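Local coordinates for protein beta-galactosidase (Bacteroides thetaiotaomicron, PDB 5MUJ) that probably hydrolyses arabinofuranosyl linkages in the plant pectin rhamnogalacturonan II and binds the chain B oligosaccharide of that polymer as a glycoside hydrolase, at residues Arg33-Ile37 against Met279-Val284; Trp133-Tyr137 against Tyr336-His340; Arg113-Asp118 against Ser184-Pro188. All coordinates share one frame; numbering follows the deposited sequence.

Contact 1: Arg33-Ile37 against Met279-Val284; sequences RMEQI and MGDVYV
R33 sets its CG anti to the backbone N (chi1 175°) and then bends at chi2 (65°), which swings the guanidinium off the helix and over the hairpin turn at M279-V282. There NH2 of R33 lies 3.5 Å from CG1 of V282, the two side chains running past each other in opposite directions. The same NH2 comes to 3.2 Å from the carbonyl O of M279, but at an angle too poor for a hydrogen bond; that oxygen already takes the backbone N-H of V282 in closing the type II' turn, whose second residue, G280, has positive phi. The charge of R33 is answered by D281, though only through a long salt bridge, NH2 to OD1 at 3.8 Å. Water 1 ties the pair more closely: it accepts from NE of R33 at 2.8 Å and donates to OD1 of D281.

One helical turn further on, I37 supplies the apolar half, and its CG1, CG2 and CD1 each meet a different residue of the hairpin. CD1 meets CG1 of V282 at 4.0 Å; that methyl also touches the R33 guanidinium, so it lies where the polar and apolar parts meet. CG2 lies 4.0 Å from CG2 of V284, while CG1 faces the selenium of M279, a selenomethionine whose chain turns at its last torsion, at 4.2 Å.

Helix 33-37 and strand 282-284 cross at -52° with their axes 11.2 Å apart, a separation bridged by side chains reaching from the helix. I37 also packs on F303 and A305 of strand 299-306, as does M34, and M279 reaches E40 and V41 further along the helix. Helix 31-41 thus lies across the hairpin of strands 270-279 and 282-290 and touches the next strand of the same antiparallel sheet.

Contact 2: Trp133-Tyr137 against Tyr336-His340; sequences WGGSY and YVIKH
K339 lays its aliphatic chain across the indole of W133, the two side chains meeting at about a right angle. Its CB stands over the face of the six-membered ring, 4.0 Å from the centroid, in a CH-pi contact displaced toward the rim. CG is anti to the backbone N (chi1 -174°) and the remaining torsions keep the chain extended, carrying CD to 3.6 Å from NE1 of W133. NZ then leaves the indole for a salt bridge with OE2 of E40, the same oxygen to which W133 NE1 is hydrogen-bonded, so one carboxylate holds both the lysine tip and the ring beneath it. At the edge of that ring, CZ3 touches CG1 of V337 at 3.7 Å.

Y137 covers the neighbouring part of the strand. CD1 of I338 sits over one face of its ring, 3.4 Å from CD1 of Y137, in a second CH-pi contact. The phenol oxygen gathers the polar groups: it accepts the backbone N-H of K339 at 3.2 Å, almost perfectly straight at 176°, and that of G134 at 2.9 Å and 156°, and it is hydrogen-bonded to Q277 OE1 as well. One hydroxyl thereby takes a main-chain N-H from the outermost strand of the sheet and another from its own loop. K339 O is approached by CA of G134 in a CA-H...O contact, and water 2 donates to it and to G135 O.

Backbone bonds join W133 to K278 and Y137 to R67, so the loop between strands 121-126 and 146-153 touches the first strands of two other sheets besides strand 331-340. Such bridging is consistent with a loop lying over one end of the central channel of a five-bladed beta-propeller.

Contact 3: Arg113-Asp118 against Ser184-Pro188; sequences RDGKWD and SLDKP
K116 and R113 each take one carboxylate oxygen of D186. NZ of K116 meets OD2 of D186 at 2.7 Å from above the carboxylate plane, and NH1 of R113 adds a weaker bridge to OD1. NH2 of R113 donates to the carbonyl O of L185 at 2.8 Å (156°), while its NE holds OD1 of D118 at 2.9 Å in the guanidinium plane; D118 is itself fixed by R122 and Y150. S184 OG, hydrogen-bonded to R122, lies over the centre of one face of the R113 guanidinium.

L185 O takes a second donor, NE1 of W117 at 3.2 Å, from the opposite face of its carbonyl plane. CD of P188 makes a CH-pi contact over the W117 indole, 3.9 Å from the centroid of its five-membered ring, with CB of D118 over the other face. With a leucine in place of W117, L185 O would probably lose one of its two donors and P188 the flat surface it rests on.

The R113-K116 type II beta turn lies in the connection from strand 104-110 to strand 121-126, and S184-P188 begins the next such connection: the contact staples together two successive links between blades of a beta-propeller.

Overall arrangement
The five four-stranded antiparallel sheets form a five-bladed propeller; contacts 1 and 2 fasten a helix and a loop onto it, and contact 3 joins two inter-blade loops. Along the chain contact 2 alternates with both others, while contact 3 falls wholly between the segments of contact 1. Contacts 1 and 2, centres 14 Å apart, touch directly, CE of M279 packing on CD2 of W133 at 3.5 Å; helix 31-41 serves both. Strand 45-51 shares a blade with strands 331-340, 343-351 and 357-363, so the chain's two ends close the ring. Contact 3 lies on the opposite side of the chain's centre from contact 1, its centre about 39 Å from that of contact 1 and 32 Å from that of contact 2.

Contact 1: Arg33-Ile37 against Met279-Val284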
loop_
_atom_site.group_PDB
_atom_site.type_symbol
_atom_site.label_atom_id
_atom_site.label_comp_id
_atom_site.label_asym_id
_atom_site.label_seq_id
_atom_site.Cartn_x
_atom_site.Cartn_y
_atom_site.Cartn_z
ATOM N N ARG A 33 19.358 -2.968 -17.186
ATOM C CA ARG A 33 18.818 -3.718 -16.045
ATOM C C ARG A 33 17.389 -3.244 -15.761
ATOM O O ARG A 33 16.517 -4.081 -15.485
ATOM C CB ARG A 33 19.748 -3.617 -14.822
ATOM C CG ARG A 33 19.282 -4.256 -13.509
ATOM C CD ARG A 33 19.153 -5.775 -13.589
ATOM N NE ARG A 33 19.159 -6.455 -12.275
ATOM C CZ ARG A 33 18.609 -7.653 -11.999
ATOM N NH1 ARG A 33 17.969 -8.353 -12.932
ATOM N NH2 ARG A 33 18.686 -8.161 -10.766
HETATM N N MSE A 34 17.120 -1.936 -15.893
HETATM C CA MSE A 34 15.739 -1.409 -15.726
HETATM C C MSE A 34 14.773 -2.032 -16.733
HETATM O O MSE A 34 13.633 -2.418 -16.389
HETATM C CB MSE A 34 15.712 0.109 -15.801
HETATM C CG MSE A 34 16.443 0.799 -14.642
HETATM SE SE MSE A 34 15.641 0.397 -12.899
HETATM C CE MSE A 34 13.969 1.355 -13.244
ATOM N N GLU A 35 15.238 -2.176 -17.964
ATOM C CA GLU A 35 14.431 -2.852 -19.010
ATOM C C GLU A 35 14.154 -4.337 -18.731
ATOM O O GLU A 35 13.033 -4.811 -18.974
ATOM C CB GLU A 35 15.068 -2.603 -20.381
ATOM C CG GLU A 35 14.931 -1.133 -20.775
ATOM C CD GLU A 35 15.789 -0.705 -21.942
ATOM O OE1 GLU A 35 16.383 -1.565 -22.593
ATOM O OE2 GLU A 35 15.863 0.517 -22.212
ATOM N N GLN A 36 15.143 -5.051 -18.195
ATOM C CA GLN A 36 14.949 -6.447 -17.776
ATOM C C GLN A 36 13.917 -6.562 -16.644
ATOM O O GLN A 36 13.112 -7.479 -16.645
ATOM C CB GLN A 36 16.260 -7.076 -17.323
ATOM C CG GLN A 36 17.281 -7.273 -18.437
ATOM C CD GLN A 36 18.670 -7.624 -17.928
ATOM O OE1 GLN A 36 18.897 -7.750 -16.722
ATOM N NE2 GLN A 36 19.615 -7.781 -18.855
ATOM N N ILE A 37 13.983 -5.665 -15.662
ATOM C CA ILE A 37 13.009 -5.640 -14.542
ATOM C C ILE A 37 11.597 -5.388 -15.075
ATOM O O ILE A 37 10.665 -6.103 -14.708
ATOM C CB ILE A 37 13.379 -4.587 -13.463
ATOM C CG1 ILE A 37 14.643 -5.054 -12.743
ATOM C CG2 ILE A 37 12.233 -4.414 -12.461
ATOM C CD1 ILE A 37 15.339 -3.963 -11.950
HETATM N N MSE A 279 14.908 -8.745 -5.864
HETATM C CA MSE A 279 15.066 -9.572 -7.033
HETATM C C MSE A 279 16.533 -9.635 -7.332
HETATM O O MSE A 279 17.100 -8.753 -8.000
HETATM C CB MSE A 279 14.202 -8.916 -8.090
HETATM C CG MSE A 279 14.168 -9.714 -9.366
HETATM SE SE MSE A 279 13.466 -8.493 -10.723
HETATM C CE MSE A 279 11.576 -8.382 -10.193
ATOM N N GLY A 280 17.161 -10.682 -6.805
ATOM C CA GLY A 280 18.581 -10.917 -6.953
ATOM C C GLY A 280 19.315 -10.000 -6.009
ATOM O O GLY A 280 19.057 -10.014 -4.801
ATOM N N ASP A 281 20.213 -9.188 -6.566
ATOM C CA ASP A 281 20.925 -8.159 -5.798
ATOM C C ASP A 281 20.253 -6.783 -5.846
ATOM O O ASP A 281 20.784 -5.829 -5.270
ATOM C CB ASP A 281 22.410 -8.076 -6.219
ATOM C CG ASP A 281 22.617 -7.729 -7.707
ATOM O OD1 ASP A 281 21.636 -7.530 -8.461
ATOM O OD2 ASP A 281 23.792 -7.673 -8.134
ATOM N N VAL A 282 19.104 -6.660 -6.509
ATOM C CA VAL A 282 18.409 -5.374 -6.622
ATOM C C VAL A 282 17.034 -5.352 -5.918
ATOM O O VAL A 282 16.317 -6.347 -5.888
ATOM C CB VAL A 282 18.321 -4.897 -8.100
ATOM C CG1 VAL A 282 17.208 -5.607 -8.856
ATOM C CG2 VAL A 282 18.160 -3.369 -8.199
ATOM N N TYR A 283 16.703 -4.204 -5.323
ATOM C CA TYR A 283 15.380 -3.944 -4.757
ATOM C C TYR A 283 14.549 -3.252 -5.807
ATOM O O TYR A 283 15.045 -2.340 -6.486
ATOM C CB TYR A 283 15.454 -3.033 -3.512
ATOM C CG TYR A 283 16.201 -3.652 -2.365
ATOM C CD1 TYR A 283 15.593 -4.615 -1.541
ATOM C CD2 TYR A 283 17.514 -3.281 -2.084
ATOM C CE1 TYR A 283 16.279 -5.169 -0.477
ATOM C CE2 TYR A 283 18.206 -3.870 -1.050
ATOM C CZ TYR A 283 17.583 -4.806 -0.254
ATOM O OH TYR A 283 18.286 -5.364 0.782
ATOM N N VAL A 284 13.294 -3.699 -5.945
ATOM C CA VAL A 284 12.332 -3.090 -6.824
ATOM C C VAL A 284 11.206 -2.493 -6.000
ATOM O O VAL A 284 10.595 -3.189 -5.188
ATOM C CB VAL A 284 11.762 -4.145 -7.798
ATOM C CG1 VAL A 284 10.711 -3.515 -8.715
ATOM C CG2 VAL A 284 12.915 -4.723 -8.581
HETATM O O HOH W 1 21.458 -5.999 -10.825
#

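Contact 2: Trp133-Tyr137 against Tyr336-His340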
loop_
_atom_site.group_PDB
_atom_site.type_symbol
_atom_site.label_atom_id
_atom_site.label_comp_id
_atom_site.label_asym_id
_atom_site.label_seq_id
_atom_site.Cartn_x
_atom_site.Cartn_y
_atom_site.Cartn_z
ATOM N N TRP A 133 11.238 -11.737 -4.431
ATOM C CA TRP A 133 10.489 -11.806 -5.692
ATOM C C TRP A 133 10.289 -13.269 -6.121
ATOM O O TRP A 133 11.236 -14.031 -6.289
ATOM C CB TRP A 133 11.203 -11.046 -6.808
ATOM C CG TRP A 133 10.522 -11.162 -8.162
ATOM C CD1 TRP A 133 10.948 -11.905 -9.217
ATOM C CD2 TRP A 133 9.308 -10.516 -8.591
ATOM N NE1 TRP A 133 10.104 -11.755 -10.270
ATOM C CE2 TRP A 133 9.068 -10.944 -9.917
ATOM C CE3 TRP A 133 8.392 -9.654 -7.983
ATOM C CZ2 TRP A 133 7.989 -10.509 -10.650
ATOM C CZ3 TRP A 133 7.314 -9.214 -8.702
ATOM C CH2 TRP A 133 7.107 -9.663 -10.036
ATOM N N GLY A 134 9.033 -13.631 -6.262
ATOM C CA GLY A 134 8.661 -15.005 -6.586
ATOM C C GLY A 134 8.942 -16.044 -5.504
ATOM O O GLY A 134 9.053 -17.237 -5.779
ATOM N N GLY A 135 9.034 -15.606 -4.256
ATOM C CA GLY A 135 9.362 -16.492 -3.156
ATOM C C GLY A 135 8.119 -16.970 -2.432
ATOM O O GLY A 135 7.054 -17.149 -3.045
ATOM N N SER A 136 8.239 -17.149 -1.121
ATOM C CA SER A 136 7.193 -17.798 -0.348
ATOM C C SER A 136 5.910 -16.990 -0.234
ATOM O O SER A 136 4.837 -17.562 -0.122
ATOM C CB SER A 136 7.697 -18.148 1.036
ATOM O OG SER A 136 7.798 -16.986 1.820
ATOM N N TYR A 137 6.064 -15.660 -0.202
ATOM C CA TYR A 137 4.995 -14.687 0.076
ATOM C C TYR A 137 4.374 -14.839 1.450
ATOM O O TYR A 137 3.256 -14.370 1.706
ATOM C CB TYR A 137 3.956 -14.618 -1.050
ATOM C CG TYR A 137 4.596 -13.985 -2.241
ATOM C CD1 TYR A 137 4.919 -12.607 -2.220
ATOM C CD2 TYR A 137 4.982 -14.749 -3.334
ATOM C CE1 TYR A 137 5.576 -12.030 -3.292
ATOM C CE2 TYR A 137 5.647 -14.167 -4.412
ATOM C CZ TYR A 137 5.937 -12.805 -4.393
ATOM O OH TYR A 137 6.612 -12.212 -5.473
ATOM N N TYR A 336 0.118 -4.262 -5.122
ATOM C CA TYR A 336 0.726 -5.416 -4.491
ATOM C C TYR A 336 0.924 -6.484 -5.566
ATOM O O TYR A 336 0.015 -6.764 -6.319
ATOM C CB TYR A 336 -0.112 -5.933 -3.318
ATOM C CG TYR A 336 0.743 -6.485 -2.235
ATOM C CD1 TYR A 336 1.245 -7.787 -2.303
ATOM C CD2 TYR A 336 1.144 -5.674 -1.137
ATOM C CE1 TYR A 336 2.087 -8.281 -1.334
ATOM C CE2 TYR A 336 1.972 -6.179 -0.154
ATOM C CZ TYR A 336 2.442 -7.484 -0.252
ATOM O OH TYR A 336 3.263 -8.039 0.707
ATOM N N VAL A 337 2.129 -7.037 -5.649
ATOM C CA VAL A 337 2.533 -7.874 -6.770
ATOM C C VAL A 337 2.997 -9.258 -6.278
ATOM O O VAL A 337 3.849 -9.392 -5.385
ATOM C CB VAL A 337 3.626 -7.183 -7.621
ATOM C CG1 VAL A 337 3.883 -7.937 -8.920
ATOM C CG2 VAL A 337 3.231 -5.760 -7.964
ATOM N N ILE A 338 2.429 -10.308 -6.859
ATOM C CA ILE A 338 2.810 -11.652 -6.507
ATOM C C ILE A 338 3.310 -12.281 -7.790
ATOM O O ILE A 338 2.602 -12.222 -8.792
ATOM C CB ILE A 338 1.596 -12.475 -6.015
ATOM C CG1 ILE A 338 0.961 -11.866 -4.756
ATOM C CG2 ILE A 338 1.998 -13.910 -5.750
ATOM C CD1 ILE A 338 1.827 -11.895 -3.508
ATOM N N LYS A 339 4.514 -12.845 -7.778
ATOM C CA LYS A 339 4.888 -13.816 -8.809
ATOM C C LYS A 339 4.797 -15.245 -8.258
ATOM O O LYS A 339 5.513 -15.628 -7.348
ATOM C CB LYS A 339 6.278 -13.559 -9.395
ATOM C CG LYS A 339 6.558 -14.500 -10.563
ATOM C CD LYS A 339 7.787 -14.207 -11.381
ATOM C CE LYS A 339 7.853 -15.192 -12.548
ATOM N NZ LYS A 339 9.051 -14.965 -13.369
ATOM N N HIS A 340 3.953 -16.063 -8.889
ATOM C CA HIS A 340 3.745 -17.439 -8.447
ATOM C C HIS A 340 3.525 -18.331 -9.654
ATOM O O HIS A 340 2.768 -17.961 -10.552
ATOM C CB HIS A 340 2.551 -17.505 -7.508
ATOM C CG HIS A 340 2.280 -18.880 -6.967
ATOM N ND1 HIS A 340 3.057 -19.459 -5.987
ATOM C CD2 HIS A 340 1.320 -19.783 -7.274
ATOM C CE1 HIS A 340 2.580 -20.662 -5.709
ATOM N NE2 HIS A 340 1.540 -20.890 -6.491
HETATM O O HOH W 2 5.554 -17.589 -5.492
#

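Contact 3: Arg113-Asp118 against Ser184-Pro188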
loop_
_atom_site.group_PDB
_atom_site.type_symbol
_atom_site.label_atom_id
_atom_site.label_comp_id
_atom_site.label_asym_id
_atom_site.label_seq_id
_atom_site.Cartn_x
_atom_site.Cartn_y
_atom_site.Cartn_z
ATOM N N ARG A 113 -12.231 1.497 16.964
ATOM C CA ARG A 113 -11.773 1.227 18.279
ATOM C C ARG A 113 -12.164 2.398 19.230
ATOM O O ARG A 113 -11.390 3.369 19.466
ATOM C CB ARG A 113 -10.286 0.893 18.263
ATOM C CG ARG A 113 -9.799 0.567 19.641
ATOM C CD ARG A 113 -8.444 -0.053 19.702
ATOM N NE ARG A 113 -7.383 0.940 19.460
ATOM C CZ ARG A 113 -6.182 0.905 20.046
ATOM N NH1 ARG A 113 -5.861 -0.013 20.985
ATOM N NH2 ARG A 113 -5.264 1.811 19.697
ATOM N N ASP A 114 -13.389 2.316 19.747
ATOM C CA ASP A 114 -13.974 3.421 20.558
ATOM C C ASP A 114 -13.130 3.753 21.785
ATOM O O ASP A 114 -12.656 2.854 22.495
ATOM C CB ASP A 114 -15.397 3.058 21.015
ATOM C CG ASP A 114 -16.404 3.081 19.882
ATOM O OD1 ASP A 114 -16.335 3.949 18.991
ATOM O OD2 ASP A 114 -17.284 2.200 19.874
ATOM N N GLY A 115 -12.934 5.059 22.040
ATOM C CA GLY A 115 -12.189 5.507 23.204
ATOM C C GLY A 115 -10.678 5.585 23.047
ATOM O O GLY A 115 -9.985 5.911 24.021
ATOM N N LYS A 116 -10.168 5.320 21.839
ATOM C CA LYS A 116 -8.739 5.310 21.563
ATOM C C LYS A 116 -8.394 6.352 20.489
ATOM O O LYS A 116 -9.269 6.901 19.858
ATOM C CB LYS A 116 -8.313 3.892 21.139
ATOM C CG LYS A 116 -8.482 2.877 22.253
ATOM C CD LYS A 116 -7.415 3.014 23.321
ATOM C CE LYS A 116 -7.776 2.148 24.487
ATOM N NZ LYS A 116 -6.783 2.143 25.552
ATOM N N TRP A 117 -7.091 6.581 20.296
ATOM C CA TRP A 117 -6.558 7.599 19.359
ATOM C C TRP A 117 -6.943 7.343 17.910
ATOM O O TRP A 117 -6.994 8.245 17.094
ATOM C CB TRP A 117 -5.036 7.692 19.479
ATOM C CG TRP A 117 -4.281 6.533 18.942
ATOM C CD1 TRP A 117 -3.964 5.368 19.589
ATOM C CD2 TRP A 117 -3.762 6.406 17.618
ATOM N NE1 TRP A 117 -3.267 4.542 18.769
ATOM C CE2 TRP A 117 -3.119 5.148 17.542
ATOM C CE3 TRP A 117 -3.775 7.234 16.490
ATOM C CZ2 TRP A 117 -2.505 4.688 16.370
ATOM C CZ3 TRP A 117 -3.153 6.810 15.356
ATOM C CH2 TRP A 117 -2.515 5.525 15.294
ATOM N N ASP A 118 -7.173 6.079 17.614
ATOM C CA ASP A 118 -7.490 5.631 16.266
ATOM C C ASP A 118 -8.959 5.207 16.157
ATOM O O ASP A 118 -9.280 4.278 15.430
ATOM C CB ASP A 118 -6.547 4.485 15.886
ATOM C CG ASP A 118 -6.565 3.339 16.885
ATOM O OD1 ASP A 118 -7.400 3.390 17.848
ATOM O OD2 ASP A 118 -5.765 2.363 16.699
ATOM N N SER A 184 -3.552 -3.702 19.245
ATOM C CA SER A 184 -2.861 -2.460 18.891
ATOM C C SER A 184 -2.451 -1.611 20.073
ATOM O O SER A 184 -2.984 -1.739 21.185
ATOM C CB SER A 184 -3.663 -1.706 17.878
ATOM O OG SER A 184 -4.892 -1.339 18.370
ATOM N N LEU A 185 -1.440 -0.796 19.809
ATOM C CA LEU A 185 -0.903 0.154 20.829
ATOM C C LEU A 185 -1.828 1.334 21.071
ATOM O O LEU A 185 -2.551 1.780 20.181
ATOM C CB LEU A 185 0.483 0.626 20.444
ATOM C CG LEU A 185 1.593 -0.425 20.416
ATOM C CD1 LEU A 185 2.927 0.246 20.215
ATOM C CD2 LEU A 185 1.614 -1.327 21.660
ATOM N N ASP A 186 -1.747 1.889 22.275
ATOM C CA ASP A 186 -2.615 2.984 22.661
ATOM C C ASP A 186 -2.097 4.393 22.304
ATOM O O ASP A 186 -2.753 5.390 22.634
ATOM C CB ASP A 186 -2.931 2.851 24.148
ATOM C CG ASP A 186 -3.871 1.699 24.433
ATOM O OD1 ASP A 186 -4.326 0.977 23.495
ATOM O OD2 ASP A 186 -4.185 1.499 25.610
ATOM N N LYS A 187 -0.969 4.423 21.582
ATOM C CA LYS A 187 -0.335 5.582 21.022
ATOM C C LYS A 187 0.148 5.212 19.611
ATOM O O LYS A 187 0.508 4.053 19.366
ATOM C CB LYS A 187 0.871 5.962 21.902
ATOM C CG LYS A 187 2.021 4.939 21.932
ATOM C CD LYS A 187 2.951 5.090 23.137
ATOM C CE LYS A 187 4.035 6.139 22.930
ATOM N NZ LYS A 187 4.570 6.703 24.212
ATOM N N PRO A 188 0.181 6.189 18.682
ATOM C CA PRO A 188 0.867 5.892 17.430
ATOM C C PRO A 188 2.346 5.605 17.649
ATOM O O PRO A 188 2.924 6.050 18.648
ATOM C CB PRO A 188 0.689 7.156 16.596
ATOM C CG PRO A 188 0.162 8.209 17.486
ATOM C CD PRO A 188 -0.299 7.588 18.766
HETATM O O HOH W 3 -6.208 -3.213 20.703
HETATM O O HOH W 4 -5.468 5.802 22.655
#